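NanS-p (Escherichia phage vB_EcoP_24B, PDB 6YP6) is a phage-encoded carbohydrate esterase, with this part probably binding sugars. Local coordinates at residues A[66-80]-A[205-217]. Sequence-based numbering, arbitrary orientation.
Sequences LLQKGGQIRCRFKVS and YPVLIDSIAVEVN
R74 reaches across to A213, S211 and E215 on the neighbouring strand, within an antiparallel pair of a two-sheet, all-beta protein: strand 71-79 against strand 207-216, with a classic beta bulge where D210 and S211 both face R76. From CB outward, R74 starts toward the face shared with Q72, R76 and E215; with chi1 at 57°, R74 CG sits between the backbone N and carbonyl carbon, 4.0 Å from A213 CB. The extended chain then carries the guanidinium over A213, whose CB lies 3.6 Å above the centre of the plane. R74 NE makes a weak but straight bond to E215 OE1. R74 NH2 makes a stronger one of 2.8 Å to E215 OE2, in the guanidinium plane yet from above the carboxylate, the two planes being 67° apart. NH1 turns the other way and donates a hydrogen bond to a water that also pairs with S211 OG; together these contacts limit the turning of the group. At the bulge R76 NH1 forms a salt bridge of 2.9 Å with D210 OD2, again from above the carboxylate plane; NH1 also bonds E36 O, OD2 bonds T38, and W152 offers R76 a cation-pi contact. The pair's other face is apolar and looks toward strand 88-95; there I209 CD1 rests 4.0 Å from C75 SG and 3.9 Å from F77 CB. Where helix 64-69 ends, N217 N bonds G70 O and N217 ND2 reaches K69 O at 3.1 Å.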
# COMPACT_ATOMS: atom_id res chain seq x y z
N LEU A 66 2.36 -15.78 4.37
CA LEU A 66 1.57 -15.22 3.27
C LEU A 66 1.93 -15.90 1.95
O LEU A 66 1.05 -16.29 1.18
CB LEU A 66 1.80 -13.71 3.20
CG LEU A 66 1.14 -13.00 2.02
CD1 LEU A 66 -0.37 -13.10 2.04
CD2 LEU A 66 1.57 -11.53 2.00
N LEU A 67 3.23 -16.08 1.70
CA LEU A 67 3.64 -16.74 0.46
C LEU A 67 3.20 -18.20 0.42
O LEU A 67 2.78 -18.69 -0.63
CB LEU A 67 5.16 -16.66 0.32
CG LEU A 67 5.71 -15.28 -0.03
CD1 LEU A 67 7.23 -15.26 0.09
CD2 LEU A 67 5.30 -14.87 -1.43
N GLN A 68 3.27 -18.90 1.56
CA GLN A 68 2.95 -20.33 1.60
C GLN A 68 1.45 -20.56 1.49
O GLN A 68 1.00 -21.43 0.73
CB GLN A 68 3.49 -20.93 2.91
CG GLN A 68 3.05 -22.36 3.25
CD GLN A 68 3.11 -22.66 4.75
OE1 GLN A 68 3.83 -21.99 5.50
NE2 GLN A 68 2.35 -23.65 5.19
N LYS A 69 0.67 -19.81 2.26
CA LYS A 69 -0.75 -20.07 2.39
C LYS A 69 -1.60 -19.19 1.49
O LYS A 69 -2.78 -19.51 1.28
CB LYS A 69 -1.19 -19.85 3.84
CG LYS A 69 -0.52 -20.76 4.84
CD LYS A 69 -0.97 -20.45 6.27
CE LYS A 69 -0.24 -21.30 7.30
NZ LYS A 69 0.08 -20.52 8.52
N GLY A 70 -1.04 -18.10 0.97
CA GLY A 70 -1.82 -17.09 0.29
C GLY A 70 -2.49 -16.16 1.28
O GLY A 70 -2.48 -16.37 2.49
N GLY A 71 -3.09 -15.11 0.73
CA GLY A 71 -3.71 -14.07 1.54
C GLY A 71 -3.79 -12.79 0.73
O GLY A 71 -3.77 -12.83 -0.49
N GLN A 72 -3.88 -11.66 1.44
CA GLN A 72 -4.02 -10.39 0.76
C GLN A 72 -3.37 -9.27 1.56
O GLN A 72 -3.31 -9.31 2.79
CB GLN A 72 -5.49 -10.02 0.53
CG GLN A 72 -6.28 -11.00 -0.32
CD GLN A 72 -7.55 -10.37 -0.83
OE1 GLN A 72 -8.12 -9.48 -0.21
NE2 GLN A 72 -7.98 -10.81 -2.00
N ILE A 73 -2.90 -8.26 0.83
CA ILE A 73 -2.57 -6.93 1.36
C ILE A 73 -3.69 -6.02 0.87
O ILE A 73 -3.99 -6.01 -0.32
CB ILE A 73 -1.23 -6.44 0.79
CG1 ILE A 73 -0.09 -7.44 1.06
CG2 ILE A 73 -0.90 -5.04 1.32
CD1 ILE A 73 1.20 -7.11 0.33
N ARG A 74 -4.34 -5.28 1.78
CA ARG A 74 -5.51 -4.51 1.38
C ARG A 74 -5.55 -3.14 2.04
O ARG A 74 -5.02 -2.92 3.14
CB ARG A 74 -6.83 -5.25 1.65
CG ARG A 74 -7.05 -5.67 3.06
CD ARG A 74 -8.45 -6.21 3.22
NE ARG A 74 -8.73 -6.74 4.55
CZ ARG A 74 -9.19 -6.02 5.58
NH1 ARG A 74 -9.39 -4.72 5.46
NH2 ARG A 74 -9.43 -6.62 6.74
N CYS A 75 -6.22 -2.21 1.36
CA CYS A 75 -6.46 -0.88 1.89
C CYS A 75 -7.74 -0.31 1.29
O CYS A 75 -7.97 -0.44 0.09
CB CYS A 75 -5.28 0.04 1.53
SG CYS A 75 -5.42 1.78 2.04
N ARG A 76 -8.53 0.35 2.12
CA ARG A 76 -9.67 1.15 1.67
C ARG A 76 -9.35 2.61 1.97
O ARG A 76 -8.99 2.95 3.11
CB ARG A 76 -10.96 0.68 2.36
CG ARG A 76 -12.19 1.47 1.92
CD ARG A 76 -13.49 0.77 2.26
NE ARG A 76 -14.65 1.46 1.70
CZ ARG A 76 -15.42 2.35 2.34
NH1 ARG A 76 -15.19 2.68 3.60
NH2 ARG A 76 -16.44 2.90 1.71
N PHE A 77 -9.49 3.46 0.96
CA PHE A 77 -8.99 4.83 1.03
C PHE A 77 -9.83 5.73 0.14
O PHE A 77 -10.53 5.28 -0.76
CB PHE A 77 -7.50 4.90 0.59
CG PHE A 77 -7.31 4.64 -0.87
CD1 PHE A 77 -7.26 3.33 -1.36
CD2 PHE A 77 -7.24 5.68 -1.78
CE1 PHE A 77 -7.14 3.10 -2.72
CE2 PHE A 77 -7.12 5.44 -3.13
CZ PHE A 77 -7.06 4.15 -3.61
N LYS A 78 -9.71 7.03 0.39
CA LYS A 78 -10.42 8.06 -0.35
C LYS A 78 -9.44 9.20 -0.57
O LYS A 78 -8.82 9.67 0.38
CB LYS A 78 -11.66 8.54 0.43
CG LYS A 78 -12.24 9.86 -0.03
CD LYS A 78 -13.67 10.05 0.55
CE LYS A 78 -13.91 11.40 1.17
NZ LYS A 78 -15.36 11.55 1.36
N VAL A 79 -9.31 9.66 -1.80
CA VAL A 79 -8.39 10.74 -2.12
C VAL A 79 -9.16 12.06 -2.12
O VAL A 79 -10.26 12.13 -2.67
CB VAL A 79 -7.71 10.54 -3.49
CG1 VAL A 79 -6.60 11.56 -3.66
CG2 VAL A 79 -7.18 9.13 -3.63
N SER A 80 -8.55 13.10 -1.56
CA SER A 80 -9.16 14.43 -1.49
C SER A 80 -8.35 15.41 -2.34
O SER A 80 -7.13 15.30 -2.43
CB SER A 80 -9.17 14.90 -0.03
OG SER A 80 -9.93 16.07 0.15
N TYR A 205 -1.64 14.39 -2.64
CA TYR A 205 -3.05 14.49 -2.31
C TYR A 205 -3.28 14.16 -0.83
O TYR A 205 -2.81 13.12 -0.36
CB TYR A 205 -3.89 13.49 -3.10
CG TYR A 205 -3.99 13.71 -4.58
CD1 TYR A 205 -4.93 14.56 -5.12
CD2 TYR A 205 -3.16 13.00 -5.46
CE1 TYR A 205 -5.04 14.73 -6.48
CE2 TYR A 205 -3.27 13.17 -6.83
CZ TYR A 205 -4.22 14.05 -7.33
OH TYR A 205 -4.37 14.25 -8.69
N PRO A 206 -4.05 14.96 -0.10
CA PRO A 206 -4.55 14.47 1.19
C PRO A 206 -5.31 13.17 0.96
O PRO A 206 -6.00 13.00 -0.05
CB PRO A 206 -5.48 15.60 1.66
CG PRO A 206 -4.97 16.81 0.94
CD PRO A 206 -4.56 16.30 -0.41
N VAL A 207 -5.17 12.23 1.90
CA VAL A 207 -5.82 10.92 1.77
C VAL A 207 -6.49 10.54 3.07
O VAL A 207 -5.95 10.78 4.16
CB VAL A 207 -4.82 9.84 1.27
CG1 VAL A 207 -3.75 9.53 2.30
CG2 VAL A 207 -5.55 8.55 0.85
N LEU A 208 -7.67 9.94 2.96
CA LEU A 208 -8.39 9.36 4.08
C LEU A 208 -8.23 7.85 4.01
O LEU A 208 -8.47 7.24 2.96
CB LEU A 208 -9.87 9.72 4.04
CG LEU A 208 -10.26 11.04 4.69
CD1 LEU A 208 -9.59 12.21 4.03
CD2 LEU A 208 -11.77 11.19 4.66
N ILE A 209 -7.83 7.25 5.11
CA ILE A 209 -7.66 5.80 5.21
C ILE A 209 -8.75 5.25 6.12
O ILE A 209 -8.90 5.70 7.26
CB ILE A 209 -6.27 5.44 5.75
CG1 ILE A 209 -5.16 6.02 4.89
CG2 ILE A 209 -6.15 3.92 5.92
CD1 ILE A 209 -5.10 5.47 3.55
N ASP A 210 -9.49 4.27 5.62
CA ASP A 210 -10.46 3.52 6.41
C ASP A 210 -9.78 2.36 7.13
O ASP A 210 -9.96 2.16 8.33
CB ASP A 210 -11.55 3.00 5.46
CG ASP A 210 -12.80 2.57 6.17
OD1 ASP A 210 -13.20 3.24 7.14
OD2 ASP A 210 -13.46 1.61 5.69
N SER A 211 -8.99 1.59 6.38
CA SER A 211 -8.30 0.43 6.92
C SER A 211 -7.11 0.09 6.04
O SER A 211 -7.07 0.41 4.84
CB SER A 211 -9.25 -0.77 6.99
OG SER A 211 -9.69 -1.13 5.69
N ILE A 212 -6.14 -0.59 6.66
CA ILE A 212 -5.01 -1.24 6.00
C ILE A 212 -4.87 -2.59 6.68
O ILE A 212 -4.93 -2.66 7.91
CB ILE A 212 -3.69 -0.46 6.20
CG1 ILE A 212 -3.79 0.96 5.67
CG2 ILE A 212 -2.52 -1.20 5.55
CD1 ILE A 212 -2.69 1.86 6.16
N ALA A 213 -4.67 -3.66 5.92
CA ALA A 213 -4.48 -4.95 6.56
C ALA A 213 -3.66 -5.88 5.69
O ALA A 213 -3.64 -5.76 4.46
CB ALA A 213 -5.80 -5.64 6.91
N VAL A 214 -2.99 -6.83 6.34
CA VAL A 214 -2.47 -8.02 5.67
C VAL A 214 -3.13 -9.21 6.34
O VAL A 214 -3.10 -9.32 7.57
CB VAL A 214 -0.94 -8.11 5.72
CG1 VAL A 214 -0.48 -9.36 4.99
CG2 VAL A 214 -0.31 -6.87 5.10
N GLU A 215 -3.74 -10.07 5.54
CA GLU A 215 -4.42 -11.26 6.02
C GLU A 215 -3.80 -12.47 5.34
O GLU A 215 -3.34 -12.40 4.20
CB GLU A 215 -5.92 -11.17 5.72
CG GLU A 215 -6.61 -10.10 6.57
CD GLU A 215 -8.02 -9.75 6.12
OE1 GLU A 215 -8.36 -9.91 4.92
OE2 GLU A 215 -8.80 -9.30 6.98
N VAL A 216 -3.76 -13.58 6.08
CA VAL A 216 -3.16 -14.82 5.61
C VAL A 216 -4.22 -15.90 5.69
O VAL A 216 -4.92 -16.03 6.70
CB VAL A 216 -1.92 -15.19 6.45
CG1 VAL A 216 -1.31 -16.48 5.96
CG2 VAL A 216 -0.89 -14.05 6.38
N ASN A 217 -4.37 -16.66 4.62
CA ASN A 217 -5.36 -17.73 4.61
C ASN A 217 -5.07 -18.74 5.72
O ASN A 217 -3.91 -19.01 6.04
CB ASN A 217 -5.35 -18.43 3.25
CG ASN A 217 -5.81 -17.53 2.13
OD1 ASN A 217 -6.63 -16.63 2.33
ND2 ASN A 217 -5.29 -17.76 0.94
O HOH W 1 -8.68 -2.78 3.68